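Local coordinates for putative uncharacterized protein (Ustilago maydis, PDB 4GNX) that probably serves as the small, OB-fold subunit of replication protein A, the heterotrimeric complex that binds single-stranded DNA, at residues 60-65 / 80-85. Residues are numbered along the deposited sequence; the frame is centred on the assembly and turned at random.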
ATOM      1  N   PHE A  60      11.756  20.876 -10.616  1.00 47.22           N
ATOM      2  CA  PHE A  60      11.756  20.766  -9.171  1.00 41.47           C
ATOM      3  C   PHE A  60      13.153  20.605  -8.684  1.00 38.58           C
ATOM      4  O   PHE A  60      13.976  19.973  -9.327  1.00 39.35           O
ATOM      5  CB  PHE A  60      10.938  19.595  -8.691  1.00 39.98           C
ATOM      6  CG  PHE A  60       9.495  19.673  -9.064  1.00 42.03           C
ATOM      7  CD1 PHE A  60       9.066  19.325 -10.348  1.00 45.59           C
ATOM      8  CD2 PHE A  60       8.551  20.065  -8.129  1.00 40.19           C
ATOM      9  CE1 PHE A  60       7.729  19.374 -10.693  1.00 47.46           C
ATOM     10  CE2 PHE A  60       7.208  20.106  -8.465  1.00 42.31           C
ATOM     11  CZ  PHE A  60       6.799  19.766  -9.750  1.00 45.98           C
ATOM     12  N   VAL A  61      13.405  21.162  -7.515  1.00 35.97           N
ATOM     13  CA  VAL A  61      14.746  21.196  -6.994  1.00 35.18           C
ATOM     14  C   VAL A  61      14.764  20.861  -5.499  1.00 32.14           C
ATOM     15  O   VAL A  61      13.776  21.110  -4.801  1.00 31.22           O
ATOM     16  CB  VAL A  61      15.327  22.582  -7.275  1.00 36.41           C
ATOM     17  CG1 VAL A  61      14.664  23.620  -6.384  1.00 35.16           C
ATOM     18  CG2 VAL A  61      16.825  22.570  -7.101  1.00 37.48           C
ATOM     19  N   GLU A  62      15.850  20.256  -5.016  1.00 31.73           N
ATOM     20  CA  GLU A  62      16.019  20.045  -3.559  1.00 30.14           C
ATOM     21  C   GLU A  62      17.210  20.828  -3.064  1.00 29.22           C
ATOM     22  O   GLU A  62      18.341  20.576  -3.480  1.00 30.11           O
ATOM     23  CB  GLU A  62      16.180  18.563  -3.169  1.00 30.64           C
ATOM     24  CG  GLU A  62      16.197  18.339  -1.658  1.00 30.27           C
ATOM     25  CD  GLU A  62      16.649  16.936  -1.246  1.00 33.09           C
ATOM     26  OE1 GLU A  62      17.877  16.710  -1.083  1.00 34.86           O
ATOM     27  OE2 GLU A  62      15.784  16.038  -1.056  1.00 33.74           O
ATOM     28  N   VAL A  63      16.955  21.774  -2.166  1.00 28.03           N
ATOM     29  CA  VAL A  63      18.045  22.618  -1.656  1.00 28.80           C
ATOM     30  C   VAL A  63      18.425  22.233  -0.255  1.00 27.71           C
ATOM     31  O   VAL A  63      17.544  22.089   0.597  1.00 26.88           O
ATOM     32  CB  VAL A  63      17.654  24.096  -1.591  1.00 28.46           C
ATOM     33  CG1 VAL A  63      18.780  24.886  -0.947  1.00 28.85           C
ATOM     34  CG2 VAL A  63      17.303  24.600  -2.976  1.00 29.60           C
ATOM     35  N   THR A  64      19.717  22.058  -0.020  1.00 28.32           N
ATOM     36  CA  THR A  64      20.201  22.021   1.342  1.00 29.30           C
ATOM     37  C   THR A  64      20.736  23.412   1.599  1.00 31.13           C
ATOM     38  O   THR A  64      21.610  23.902   0.870  1.00 33.48           O
ATOM     39  CB  THR A  64      21.271  20.932   1.599  1.00 30.57           C
ATOM     40  OG1 THR A  64      20.744  19.636   1.287  1.00 30.17           O
ATOM     41  CG2 THR A  64      21.656  20.904   3.044  1.00 30.73           C
ATOM     42  N   GLY A  65      20.191  24.069   2.612  1.00 30.77           N
ATOM     43  CA  GLY A  65      20.584  25.441   2.876  1.00 33.34           C
ATOM     44  C   GLY A  65      20.403  25.853   4.306  1.00 34.68           C
ATOM     45  O   GLY A  65      19.792  25.138   5.098  1.00 34.99           O
ATOM     46  N   ARG A  80      20.028  19.847  -5.565  1.00 42.22           N
ATOM     47  CA  ARG A  80      19.692  18.614  -6.282  1.00 43.40           C
ATOM     48  C   ARG A  80      18.567  18.774  -7.339  1.00 43.81           C
ATOM     49  O   ARG A  80      17.501  19.283  -7.029  1.00 42.77           O
ATOM     50  CB  ARG A  80      19.249  17.579  -5.252  1.00 42.53           C
ATOM     51  CG  ARG A  80      19.953  16.239  -5.336  1.00 46.55           C
ATOM     52  CD  ARG A  80      20.041  15.678  -6.764  1.00 52.45           C
ATOM     53  NE  ARG A  80      20.906  16.479  -7.661  1.00 56.40           N
ATOM     54  CZ  ARG A  80      21.565  16.030  -8.736  1.00 60.24           C
ATOM     55  NH1 ARG A  80      21.519  14.750  -9.108  1.00 61.99           N
ATOM     56  NH2 ARG A  80      22.298  16.887  -9.436  1.00 63.34           N
ATOM     57  N   GLU A  81      18.776  18.310  -8.566  1.00 47.06           N
ATOM     58  CA  GLU A  81      17.745  18.367  -9.614  1.00 50.33           C
ATOM     59  C   GLU A  81      16.702  17.230  -9.516  1.00 50.21           C
ATOM     60  O   GLU A  81      16.946  16.255  -8.814  1.00 48.16           O
ATOM     61  CB  GLU A  81      18.436  18.310 -10.974  1.00 56.75           C
ATOM     62  CG  GLU A  81      17.788  19.160 -12.052  1.00 60.42           C
ATOM     63  CD  GLU A  81      16.435  18.616 -12.443  1.00 63.23           C
ATOM     64  OE1 GLU A  81      16.389  17.523 -13.055  1.00 67.90           O
ATOM     65  OE2 GLU A  81      15.418  19.268 -12.109  1.00 61.73           O
ATOM     66  N   PHE A  82      15.551  17.356 -10.201  1.00 52.55           N
ATOM     67  CA  PHE A  82      14.590  16.220 -10.421  1.00 54.75           C
ATOM     68  C   PHE A  82      13.885  16.139 -11.780  1.00 62.09           C
ATOM     69  O   PHE A  82      14.466  15.687 -12.753  1.00 68.78           O
ATOM     70  CB  PHE A  82      13.494  16.203  -9.390  1.00 48.63           C
ATOM     71  CG  PHE A  82      13.943  16.584  -8.045  1.00 44.60           C
ATOM     72  CD1 PHE A  82      13.265  17.524  -7.338  1.00 41.97           C
ATOM     73  CD2 PHE A  82      15.029  15.977  -7.474  1.00 45.42           C
ATOM     74  CE1 PHE A  82      13.652  17.867  -6.071  1.00 39.39           C
ATOM     75  CE2 PHE A  82      15.443  16.315  -6.208  1.00 43.34           C
ATOM     76  CZ  PHE A  82      14.748  17.270  -5.507  1.00 40.09           C
ATOM     77  N   THR A  83      12.625  16.586 -11.796  1.00 63.66           N
ATOM     78  CA  THR A  83      11.600  16.409 -12.862  1.00 69.82           C
ATOM     79  C   THR A  83      11.930  15.844 -14.247  1.00 79.53           C
ATOM     80  O   THR A  83      12.126  14.633 -14.428  1.00 81.77           O
ATOM     81  CB  THR A  83      10.921  17.751 -13.152  1.00 69.23           C
ATOM     82  OG1 THR A  83      11.174  18.650 -12.061  1.00 66.05           O
ATOM     83  CG2 THR A  83       9.392  17.568 -13.461  1.00 68.48           C
ATOM     84  N   THR A  84      11.911  16.767 -15.219  1.00 85.45           N
ATOM     85  CA  THR A  84      11.989  16.506 -16.654  1.00 92.86           C
ATOM     86  C   THR A  84      12.336  17.843 -17.340  1.00 95.59           C
ATOM     87  O   THR A  84      12.379  18.892 -16.675  1.00 90.45           O
ATOM     88  CB  THR A  84      10.630  16.008 -17.217  1.00 97.55           C
ATOM     89  OG1 THR A  84       9.840  15.423 -16.171  1.00 94.04           O
ATOM     90  CG2 THR A  84      10.827  14.992 -18.371  1.00102.91           C
ATOM     91  N   VAL A  85      12.602  17.793 -18.650  1.00102.35           N
ATOM     92  CA  VAL A  85      12.773  18.999 -19.492  1.00106.54           C
ATOM     93  C   VAL A  85      11.989  18.900 -20.810  1.00112.89           C
ATOM     94  O   VAL A  85      11.349  17.884 -21.100  1.00115.46           O
ATOM     95  CB  VAL A  85      14.266  19.314 -19.795  1.00107.66           C
ATOM     96  CG1 VAL A  85      14.401  20.299 -20.961  1.00111.21           C
ATOM     97  CG2 VAL A  85      14.978  19.843 -18.555  1.00100.34           C
TER
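E62 and R80 form an antiparallel hydrogen-bonded pair at the open end of a beta hairpin, built from strands 60-68 and 73-81 within the curled sheet of an OB fold. Two backbone bonds close the pair: E62 N reaches R80 O at 2.8 Å, and R80 N returns to E62 O, also at 2.8 Å. V61 adds a CA-H...O contact to the same R80 carbonyl. Beyond this point the pairing frays, and the bond from F82 N to F60 O is weak, 3.2 Å long and bent to 123° at the hydrogen.

Side-chain packing takes over at the fraying end. The F82 ring lies alongside the backbone of 60-62 and meets F60 CB at its edge, in plane, with F60 CB 3.4 Å from F82 CD1. R80 O, from the ring's own strand, sits 3.6 Å above one face of F82, toward the rim. With CG anti to its carbonyl carbon (chi1 -61°), the F60 side chain leans to the side where T83 sits, and T83 CB lies at the ring edge, in plane.

E62 and F82 lead toward the neighbouring subunit. There the F82 ring meets that of Y117 of the neighbouring chain, planes about 30° apart. The carboxylate of E62 is gripped by two hydroxyls of that chain, OE2 bonding Y117 OH and OE1 bonding Y90 OH.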